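Local coordinates for ofchtiv-allosamidin (Ostrinia furnacalis, PDB 6JMB), which probably hydrolyses chitin as a group IV insect chitinase of glycosyl hydrolase family 18, and binds the inhibitor allosamidin, at residues H35-F40 and L79-G84; D119-D124 and L159-A164; L146-R151 and A182-Y187. All blocks are in the same frame, centred on the assembly; numbering follows the deposited sequence.

Contact 1 of 3, residues H35-F40 and L79-G84. With AMI (allosamizoline), chain C; NAA (2-acetamido-2-deoxy-beta-D-allopyranose), chain B.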
loop_
_atom_site.group_PDB
_atom_site.type_symbol
_atom_site.label_atom_id
_atom_site.label_comp_id
_atom_site.label_asym_id
_atom_site.label_seq_id
_atom_site.Cartn_x
_atom_site.Cartn_y
_atom_site.Cartn_z
ATOM N N HIS A 35 -4.510 -12.517 -3.501
ATOM C CA HIS A 35 -4.090 -12.445 -2.113
ATOM C C HIS A 35 -4.830 -11.281 -1.484
ATOM O O HIS A 35 -4.873 -10.190 -2.060
ATOM C CB HIS A 35 -2.580 -12.208 -2.022
ATOM C CG HIS A 35 -1.768 -13.320 -2.610
ATOM N ND1 HIS A 35 -1.741 -13.588 -3.961
ATOM C CD2 HIS A 35 -0.969 -14.243 -2.026
ATOM C CE1 HIS A 35 -0.959 -14.629 -4.185
ATOM N NE2 HIS A 35 -0.479 -15.047 -3.027
ATOM N N LEU A 36 -5.457 -11.522 -0.341
ATOM C CA LEU A 36 -6.198 -10.496 0.382
ATOM C C LEU A 36 -5.585 -10.366 1.766
ATOM O O LEU A 36 -5.358 -11.376 2.441
ATOM C CB LEU A 36 -7.691 -10.852 0.468
ATOM C CG LEU A 36 -8.540 -10.151 -0.599
ATOM C CD1 LEU A 36 -9.821 -10.916 -0.909
ATOM C CD2 LEU A 36 -8.868 -8.736 -0.123
ATOM N N VAL A 37 -5.284 -9.135 2.177
ATOM C CA VAL A 37 -4.483 -8.890 3.374
ATOM C C VAL A 37 -5.287 -8.061 4.371
ATOM O O VAL A 37 -5.749 -6.961 4.047
ATOM C CB VAL A 37 -3.148 -8.208 3.035
ATOM C CG1 VAL A 37 -2.262 -8.184 4.262
ATOM C CG2 VAL A 37 -2.453 -8.935 1.883
ATOM N N TYR A 38 -5.430 -8.583 5.593
ATOM C CA TYR A 38 -6.171 -7.928 6.670
ATOM C C TYR A 38 -5.243 -6.952 7.387
ATOM O O TYR A 38 -4.306 -7.367 8.075
ATOM C CB TYR A 38 -6.653 -9.005 7.640
ATOM C CG TYR A 38 -7.669 -8.576 8.682
ATOM C CD1 TYR A 38 -7.303 -7.830 9.807
ATOM C CD2 TYR A 38 -8.990 -8.967 8.561
ATOM C CE1 TYR A 38 -8.253 -7.452 10.758
ATOM C CE2 TYR A 38 -9.941 -8.605 9.507
ATOM C CZ TYR A 38 -9.566 -7.854 10.596
ATOM O OH TYR A 38 -10.523 -7.502 11.521
ATOM N N ALA A 39 -5.505 -5.657 7.257
ATOM C CA ALA A 39 -4.693 -4.635 7.912
ATOM C C ALA A 39 -5.501 -4.030 9.052
ATOM O O ALA A 39 -6.646 -3.627 8.836
ATOM C CB ALA A 39 -4.344 -3.533 6.909
ATOM N N PHE A 40 -4.936 -3.949 10.265
ATOM C CA PHE A 40 -3.613 -4.417 10.685
ATOM C C PHE A 40 -3.750 -5.078 12.052
ATOM O O PHE A 40 -4.648 -4.718 12.838
ATOM C CB PHE A 40 -2.663 -3.235 10.911
ATOM C CG PHE A 40 -2.150 -2.600 9.657
ATOM C CD1 PHE A 40 -1.237 -3.258 8.866
ATOM C CD2 PHE A 40 -2.548 -1.321 9.300
ATOM C CE1 PHE A 40 -0.746 -2.668 7.713
ATOM C CE2 PHE A 40 -2.062 -0.719 8.148
ATOM C CZ PHE A 40 -1.160 -1.399 7.352
ATOM N N LEU A 79 -3.985 -13.262 4.050
ATOM C CA LEU A 79 -2.899 -12.977 4.972
ATOM C C LEU A 79 -3.335 -11.933 5.986
ATOM O O LEU A 79 -4.274 -11.170 5.761
ATOM C CB LEU A 79 -1.673 -12.442 4.227
ATOM C CG LEU A 79 -1.171 -13.213 3.002
ATOM C CD1 LEU A 79 0.143 -12.607 2.531
ATOM C CD2 LEU A 79 -1.006 -14.689 3.309
ATOM N N VAL A 80 -2.617 -11.883 7.101
ATOM C CA VAL A 80 -2.793 -10.830 8.093
ATOM C C VAL A 80 -1.527 -9.977 8.082
ATOM O O VAL A 80 -0.408 -10.505 7.993
ATOM C CB VAL A 80 -3.123 -11.408 9.484
ATOM C CG1 VAL A 80 -1.939 -12.203 10.083
ATOM C CG2 VAL A 80 -3.584 -10.317 10.430
ATOM N N ALA A 81 -1.704 -8.658 8.105
ATOM C CA ALA A 81 -0.584 -7.721 8.070
ATOM C C ALA A 81 -0.329 -7.150 9.457
ATOM O O ALA A 81 -1.253 -6.660 10.116
ATOM C CB ALA A 81 -0.857 -6.577 7.090
ATOM N N VAL A 82 0.927 -7.211 9.898
ATOM C CA VAL A 82 1.342 -6.630 11.169
ATOM C C VAL A 82 2.091 -5.334 10.894
ATOM O O VAL A 82 2.938 -5.272 9.992
ATOM C CB VAL A 82 2.197 -7.620 11.984
ATOM C CG1 VAL A 82 3.510 -7.970 11.259
ATOM C CG2 VAL A 82 2.458 -7.083 13.390
ATOM N N GLY A 83 1.769 -4.296 11.657
ATOM C CA GLY A 83 2.481 -3.042 11.545
ATOM C C GLY A 83 1.620 -1.929 11.001
ATOM O O GLY A 83 0.529 -1.665 11.518
ATOM N N GLY A 84 2.107 -1.266 9.962
ATOM C CA GLY A 84 1.429 -0.115 9.413
ATOM C C GLY A 84 1.982 1.185 9.966
ATOM O O GLY A 84 2.661 1.224 10.994
HETATM C C1 AMI C . 0.623 2.185 3.512
HETATM C C2 AMI C . 0.835 1.643 4.982
HETATM C C3 AMI C . -0.389 1.993 5.668
HETATM C C4 AMI C . -0.871 3.331 4.972
HETATM C C5 AMI C . -0.711 2.979 3.570
HETATM C C6 AMI C . -0.700 4.226 2.613
HETATM C C7 AMI C . 0.762 -0.029 3.537
HETATM C C8 AMI C . 1.202 -2.506 3.926
HETATM C C9 AMI C . 0.569 -1.670 1.588
HETATM N N2 AMI C . 1.018 0.355 4.862
HETATM N N7 AMI C . 0.847 -1.402 3.024
HETATM O O3 AMI C . -0.163 2.122 7.072
HETATM O O4 AMI C . -2.238 3.659 5.180
HETATM O O6 AMI C . 0.289 5.129 3.064
HETATM O O7 AMI C . 0.433 1.000 2.707
HETATM C C1 NAA B . -2.479 4.361 6.360
HETATM C C2 NAA B . -3.819 5.072 6.259
HETATM C C3 NAA B . -4.229 5.696 7.539
HETATM C C4 NAA B . -4.250 4.671 8.656
HETATM C C5 NAA B . -2.886 4.000 8.748
HETATM C C6 NAA B . -2.829 2.924 9.790
HETATM C C7 NAA B . -4.357 5.936 3.908
HETATM C C8 NAA B . -4.096 6.966 2.804
HETATM N N2 NAA B . -3.605 6.094 5.177
HETATM O O3 NAA B . -3.280 6.766 7.836
HETATM O O4 NAA B . -4.531 5.262 9.941
HETATM O O5 NAA B . -2.586 3.370 7.464
HETATM O O6 NAA B . -1.503 2.444 9.830
HETATM O O7 NAA B . -5.127 5.063 3.776
#
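With CG anti to its own carbonyl carbon (chi1 -75°), F40 turns its ring across to G83 and G84, while V37 holds CG1 anti to its backbone N (chi1 -171°), the setting in which this methyl reaches A81 CB at 3.5 Å. The F40 ring is held from three directions. G83 O and G84 CA lie over one face, G84 CA as a CH-pi contact 3.7 Å from the ring centroid. A39 CB sits over the centre of the opposite face, and A81 O meets the edge in the ring plane. A cis peptide links A39 to F40, a non-prolyl cis bond of the kind known from other family 18 chitinases. At G84 a CB would run into F40 CE2, and the backbone angles would by themselves exclude one. Further back along the strands, the backbones pair in parallel: L79 N to L36 O (2.8 Å), Y38 N to L79 O (2.8 Å) and A81 N to Y38 O (2.9 Å). Y38 turns to the other face of the sheet, where its hydroxyl bonds D57 and N62. F40 CE2 comes within 3.6 Å of O3 of allosamizoline and also lies near O6 of the neighbouring allopyranose sugar. With an alanine here, G84 CA would probably lose the ring face it packs on, and a gap would be likely to open beside O3 of allosamizoline. Two neighbouring parallel strands delivering an aromatic ring and a glycine turn to a sugar site are typical of the C-terminal strand ends of a family 18 TIM barrel.

Contact 2 of 3, residues D119-D124 and L159-A164; sequences DGLDVD and LLLTVA. With AMI (allosamizoline), chain C.
T162 OG1 donates to D122 OD1 across 2.7 Å, the shortest polar link between the two strands. It meets that oxygen on the anti side, 27° out of the carboxylate plane, the two side chains crossing at about a right angle. D122 shares the barrel-interior face with T162; CG anti to the backbone N (chi1 -179°) accompanies OD1 reaching T162 OG1, while OD2 is hydrogen-bonded to Y9 OH, so both oxygens are engaged and the group's rotation is fixed. D119, D122 and D124, followed by E126, spell the DxxDxDxE signature of family 18 chitinases, which runs through strand 120-124; this strand forms a beta-alpha-beta unit with helix 138-154 and strand 160-165. Five backbone bonds zip the parallel pair, from L160 N to D119 O (2.9 Å) up to A164 N to V123 O (3.0 Å). At G120 a CB would collide with L160 O and, at these backbone angles, press on the carbonyl before. On the helix-facing side, L161 CD1 reaches V123 CG2 at 4.2 Å, and V163 CG1 packs on V123 CB. At the C-terminal end, D124 OD2 lies 2.8 Å from N2 of allosamizoline and A164 CB touches its C8 methyl at 3.5 Å.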
loop_
_atom_site.group_PDB
_atom_site.type_symbol
_atom_site.label_atom_id
_atom_site.label_comp_id
_atom_site.label_asym_id
_atom_site.label_seq_id
_atom_site.Cartn_x
_atom_site.Cartn_y
_atom_site.Cartn_z
ATOM N N ASP A 119 -3.558 -17.572 5.863
ATOM C CA ASP A 119 -2.601 -18.357 5.095
ATOM C C ASP A 119 -1.175 -17.854 5.225
ATOM O O ASP A 119 -0.271 -18.421 4.599
ATOM C CB ASP A 119 -3.010 -18.386 3.623
ATOM C CG ASP A 119 -4.373 -18.974 3.430
ATOM O OD1 ASP A 119 -4.529 -20.192 3.668
ATOM O OD2 ASP A 119 -5.303 -18.219 3.081
ATOM N N GLY A 120 -0.947 -16.817 6.015
ATOM C CA GLY A 120 0.393 -16.304 6.194
ATOM C C GLY A 120 0.374 -14.911 6.788
ATOM O O GLY A 120 -0.672 -14.387 7.173
ATOM N N LEU A 121 1.571 -14.331 6.847
ATOM C CA LEU A 121 1.827 -13.067 7.518
ATOM C C LEU A 121 2.490 -12.103 6.549
ATOM O O LEU A 121 3.417 -12.478 5.822
ATOM C CB LEU A 121 2.779 -13.285 8.705
ATOM C CG LEU A 121 3.197 -12.037 9.488
ATOM C CD1 LEU A 121 2.017 -11.467 10.260
ATOM C CD2 LEU A 121 4.357 -12.345 10.426
ATOM N N ASP A 122 2.019 -10.861 6.549
ATOM C CA ASP A 122 2.669 -9.761 5.854
ATOM C C ASP A 122 3.258 -8.838 6.910
ATOM O O ASP A 122 2.557 -8.440 7.847
ATOM C CB ASP A 122 1.643 -9.001 5.009
ATOM C CG ASP A 122 2.256 -7.854 4.240
ATOM O OD1 ASP A 122 3.270 -8.067 3.538
ATOM O OD2 ASP A 122 1.723 -6.727 4.334
ATOM N N VAL A 123 4.541 -8.516 6.781
ATOM C CA VAL A 123 5.220 -7.655 7.746
ATOM C C VAL A 123 5.355 -6.262 7.146
ATOM O O VAL A 123 5.987 -6.086 6.094
ATOM C CB VAL A 123 6.587 -8.225 8.153
ATOM C CG1 VAL A 123 7.216 -7.346 9.225
ATOM C CG2 VAL A 123 6.433 -9.653 8.662
ATOM N N ASP A 124 4.747 -5.277 7.811
ATOM C CA ASP A 124 4.755 -3.879 7.391
ATOM C C ASP A 124 5.311 -3.006 8.515
ATOM O O ASP A 124 4.616 -2.135 9.049
ATOM C CB ASP A 124 3.328 -3.462 7.004
ATOM C CG ASP A 124 3.227 -2.019 6.553
ATOM O OD1 ASP A 124 4.228 -1.455 6.072
ATOM O OD2 ASP A 124 2.126 -1.447 6.673
ATOM N N LEU A 159 2.955 -21.920 5.334
ATOM C CA LEU A 159 2.412 -20.571 5.399
ATOM C C LEU A 159 3.244 -19.596 4.572
ATOM O O LEU A 159 4.448 -19.781 4.378
ATOM C CB LEU A 159 2.373 -20.101 6.853
ATOM C CG LEU A 159 1.363 -20.853 7.723
ATOM C CD1 LEU A 159 1.606 -20.535 9.181
ATOM C CD2 LEU A 159 -0.067 -20.501 7.324
ATOM N N LEU A 160 2.579 -18.548 4.090
ATOM C CA LEU A 160 3.237 -17.500 3.325
ATOM C C LEU A 160 3.852 -16.464 4.258
ATOM O O LEU A 160 3.364 -16.225 5.366
ATOM C CB LEU A 160 2.224 -16.797 2.420
ATOM C CG LEU A 160 1.597 -17.651 1.319
ATOM C CD1 LEU A 160 0.452 -16.904 0.654
ATOM C CD2 LEU A 160 2.648 -18.037 0.296
ATOM N N LEU A 161 4.938 -15.849 3.795
ATOM C CA LEU A 161 5.576 -14.732 4.483
ATOM C C LEU A 161 5.876 -13.665 3.445
ATOM O O LEU A 161 6.621 -13.917 2.492
ATOM C CB LEU A 161 6.880 -15.169 5.166
ATOM C CG LEU A 161 7.653 -14.036 5.851
ATOM C CD1 LEU A 161 6.851 -13.442 7.003
ATOM C CD2 LEU A 161 9.011 -14.535 6.337
ATOM N N THR A 162 5.300 -12.481 3.621
ATOM C CA THR A 162 5.516 -11.371 2.699
ATOM C C THR A 162 5.891 -10.128 3.489
ATOM O O THR A 162 5.770 -10.089 4.715
ATOM C CB THR A 162 4.262 -11.098 1.856
ATOM O OG1 THR A 162 3.205 -10.626 2.704
ATOM C CG2 THR A 162 3.809 -12.364 1.149
ATOM N N VAL A 163 6.379 -9.111 2.775
ATOM C CA VAL A 163 6.663 -7.816 3.375
ATOM C C VAL A 163 6.094 -6.714 2.498
ATOM O O VAL A 163 5.856 -6.893 1.302
ATOM C CB VAL A 163 8.173 -7.575 3.604
ATOM C CG1 VAL A 163 8.729 -8.548 4.645
ATOM C CG2 VAL A 163 8.937 -7.662 2.276
ATOM N N ALA A 164 5.870 -5.565 3.125
ATOM C CA ALA A 164 5.621 -4.305 2.439
ATOM C C ALA A 164 6.778 -3.387 2.787
ATOM O O ALA A 164 7.159 -3.293 3.958
ATOM C CB ALA A 164 4.315 -3.673 2.914
HETATM C C1 AMI C . 0.623 2.185 3.512
HETATM C C2 AMI C . 0.835 1.643 4.982
HETATM C C3 AMI C . -0.389 1.993 5.668
HETATM C C4 AMI C . -0.871 3.331 4.972
HETATM C C5 AMI C . -0.711 2.979 3.570
HETATM C C6 AMI C . -0.700 4.226 2.613
HETATM C C7 AMI C . 0.762 -0.029 3.537
HETATM C C8 AMI C . 1.202 -2.506 3.926
HETATM C C9 AMI C . 0.569 -1.670 1.588
HETATM N N2 AMI C . 1.018 0.355 4.862
HETATM N N7 AMI C . 0.847 -1.402 3.024
HETATM O O3 AMI C . -0.163 2.122 7.072
HETATM O O4 AMI C . -2.238 3.659 5.180
HETATM O O6 AMI C . 0.289 5.129 3.064
HETATM O O7 AMI C . 0.433 1.000 2.707
#

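Contact 3 of 3, residues L146-R151 and A182-Y187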
loop_
_atom_site.group_PDB
_atom_site.type_symbol
_atom_site.label_atom_id
_atom_site.label_comp_id
_atom_site.label_asym_id
_atom_site.label_seq_id
_atom_site.Cartn_x
_atom_site.Cartn_y
_atom_site.Cartn_z
ATOM N N LEU A 146 14.782 -11.562 11.599
ATOM C CA LEU A 146 13.387 -11.860 11.903
ATOM C C LEU A 146 12.723 -12.608 10.753
ATOM O O LEU A 146 12.021 -13.604 10.966
ATOM C CB LEU A 146 12.646 -10.557 12.193
ATOM C CG LEU A 146 11.133 -10.676 12.393
ATOM C CD1 LEU A 146 10.820 -11.461 13.662
ATOM C CD2 LEU A 146 10.502 -9.291 12.448
ATOM N N LEU A 147 12.940 -12.145 9.517
ATOM C CA LEU A 147 12.340 -12.817 8.367
ATOM C C LEU A 147 12.871 -14.238 8.211
ATOM O O LEU A 147 12.108 -15.164 7.906
ATOM C CB LEU A 147 12.592 -12.007 7.094
ATOM C CG LEU A 147 11.940 -10.621 7.044
ATOM C CD1 LEU A 147 12.406 -9.875 5.796
ATOM C CD2 LEU A 147 10.421 -10.723 7.090
ATOM N N LYS A 148 14.180 -14.428 8.402
ATOM C CA LYS A 148 14.758 -15.769 8.331
ATOM C C LYS A 148 14.089 -16.708 9.329
ATOM O O LYS A 148 13.731 -17.845 8.994
ATOM C CB LYS A 148 16.259 -15.685 8.602
ATOM C CG LYS A 148 16.960 -17.031 8.650
ATOM C CD LYS A 148 18.421 -16.858 9.035
ATOM C CE LYS A 148 19.158 -18.185 9.040
ATOM N NZ LYS A 148 20.506 -18.064 9.663
ATOM N N GLU A 149 13.908 -16.241 10.566
ATOM C CA GLU A 149 13.351 -17.092 11.613
ATOM C C GLU A 149 11.862 -17.343 11.400
ATOM O O GLU A 149 11.368 -18.447 11.672
ATOM C CB GLU A 149 13.655 -16.486 12.984
ATOM C CG GLU A 149 15.162 -16.458 13.276
ATOM C CD GLU A 149 15.519 -15.813 14.598
ATOM O OE1 GLU A 149 14.610 -15.310 15.281
ATOM O OE2 GLU A 149 16.721 -15.806 14.957
ATOM N N LEU A 150 11.131 -16.343 10.904
ATOM C CA LEU A 150 9.735 -16.566 10.535
ATOM C C LEU A 150 9.625 -17.621 9.443
ATOM O O LEU A 150 8.798 -18.537 9.529
ATOM C CB LEU A 150 9.095 -15.257 10.068
ATOM C CG LEU A 150 8.652 -14.286 11.164
ATOM C CD1 LEU A 150 8.561 -12.866 10.620
ATOM C CD2 LEU A 150 7.311 -14.704 11.779
ATOM N N ARG A 151 10.464 -17.517 8.411
ATOM C CA ARG A 151 10.419 -18.490 7.325
ATOM C C ARG A 151 10.685 -19.897 7.836
ATOM O O ARG A 151 9.976 -20.840 7.464
ATOM C CB ARG A 151 11.434 -18.113 6.246
ATOM C CG ARG A 151 11.694 -19.212 5.218
ATOM C CD ARG A 151 10.419 -19.625 4.501
ATOM N NE ARG A 151 9.819 -18.499 3.797
ATOM C CZ ARG A 151 8.656 -18.542 3.158
ATOM N NH1 ARG A 151 7.944 -19.664 3.135
ATOM N NH2 ARG A 151 8.202 -17.459 2.542
ATOM N N ALA A 182 14.623 -10.357 0.275
ATOM C CA ALA A 182 13.991 -11.131 -0.789
ATOM C C ALA A 182 14.118 -12.632 -0.558
ATOM O O ALA A 182 13.190 -13.389 -0.878
ATOM C CB ALA A 182 14.588 -10.754 -2.147
ATOM N N LYS A 183 15.238 -13.070 0.029
ATOM C CA LYS A 183 15.545 -14.495 0.134
ATOM C C LYS A 183 14.461 -15.261 0.879
ATOM O O LYS A 183 14.127 -16.393 0.509
ATOM C CB LYS A 183 16.890 -14.660 0.844
ATOM C CG LYS A 183 17.283 -16.086 1.174
ATOM C CD LYS A 183 18.732 -16.112 1.638
ATOM C CE LYS A 183 19.230 -17.526 1.865
ATOM N NZ LYS A 183 20.626 -17.522 2.393
ATOM N N TYR A 184 13.895 -14.661 1.926
ATOM C CA TYR A 184 13.032 -15.361 2.868
ATOM C C TYR A 184 11.550 -15.178 2.600
ATOM O O TYR A 184 10.735 -15.865 3.227
ATOM C CB TYR A 184 13.324 -14.870 4.287
ATOM C CG TYR A 184 14.733 -15.159 4.685
ATOM C CD1 TYR A 184 15.189 -16.461 4.720
ATOM C CD2 TYR A 184 15.616 -14.140 4.987
ATOM C CE1 TYR A 184 16.472 -16.746 5.073
ATOM C CE2 TYR A 184 16.917 -14.413 5.334
ATOM C CZ TYR A 184 17.338 -15.724 5.374
ATOM O OH TYR A 184 18.635 -16.030 5.722
ATOM N N VAL A 185 11.178 -14.276 1.706
ATOM C CA VAL A 185 9.777 -13.931 1.516
ATOM C C VAL A 185 9.258 -14.546 0.226
ATOM O O VAL A 185 10.013 -14.815 -0.717
ATOM C CB VAL A 185 9.530 -12.408 1.543
ATOM C CG1 VAL A 185 9.986 -11.825 2.879
ATOM C CG2 VAL A 185 10.242 -11.717 0.377
ATOM N N ASP A 186 7.946 -14.771 0.195
ATOM C CA ASP A 186 7.297 -15.183 -1.043
ATOM C C ASP A 186 7.286 -14.053 -2.063
ATOM O O ASP A 186 7.452 -14.291 -3.264
ATOM C CB ASP A 186 5.891 -15.682 -0.736
ATOM C CG ASP A 186 5.915 -16.986 0.020
ATOM O OD1 ASP A 186 6.117 -18.036 -0.627
ATOM O OD2 ASP A 186 5.781 -16.969 1.258
ATOM N N TYR A 187 7.095 -12.816 -1.606
ATOM C CA TYR A 187 7.222 -11.655 -2.475
ATOM C C TYR A 187 7.380 -10.412 -1.615
ATOM O O TYR A 187 7.115 -10.425 -0.405
ATOM C CB TYR A 187 6.040 -11.492 -3.448
ATOM C CG TYR A 187 4.685 -11.418 -2.793
ATOM C CD1 TYR A 187 4.244 -10.241 -2.186
ATOM C CD2 TYR A 187 3.832 -12.520 -2.791
ATOM C CE1 TYR A 187 2.992 -10.173 -1.591
ATOM C CE2 TYR A 187 2.582 -12.459 -2.197
ATOM C CZ TYR A 187 2.170 -11.283 -1.594
ATOM O OH TYR A 187 0.932 -11.224 -0.993
HETATM O O HOH W 1 6.069 -20.127 0.830
#
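The Y184 ring lies flat against helix 138-154, with K148 CA over the centre of one face and K183 CG over the opposite one. K148 CB adds a CH-pi contact on the first face, 3.6 Å from the ring centroid, and the extended lysine chain runs past the phenol, K148 CD lying 3.4 Å from Y184 OH. The second flat group, the guanidinium of R151, meets Y184 O and D186 OD2 at its edge, in its plane. Bends at chi2 and chi3 (59° and 60°) fold the arginine back, and two nitrogens grip one atom: R151 NE reaches Y184 O at 2.8 Å, NH2 at 3.1 Å. NH2 also forms a salt bridge to D186 OD2 at 2.8 Å, arriving from above the carboxylate, whose plane stands 70° from the guanidinium. A water accepts from R151 NH1 and donates to D186 OD1. Beneath the polar layer L147 CD1 packs on V185 CG1 at 4.3 Å. D186 OD2 also takes the backbone N of L161. With D186 and D155 both on its guanidinium, the arginine is likely to stay charged, and its two N-H groups on Y184 O satisfy that carbonyl while fixing the guanidinium's rotation.

How the contacts relate
Read from the N terminus, the three contacts illustrate how a barrel wall is laid down in sequence. Contact 1 closes the first loop, joining 35-40 to 79-84 before contact 2 opens. Strand 77-83 then pairs with strand 120-124, so V82 and G84 meet D124 and the two contacts form one run of sheet reaching the same inhibitor. Contacts 2 and 3 cross: 146-151 lies between the strands of contact 2, and 159-164 lies between the segments of contact 3. This interlacing ties helix 138-154 to both its following strand and the later helix 178-184, and segment 182-187 rejoins strand 160-165. Y187 packs inward on H35 and L79, linking contact 3 back to contact 1.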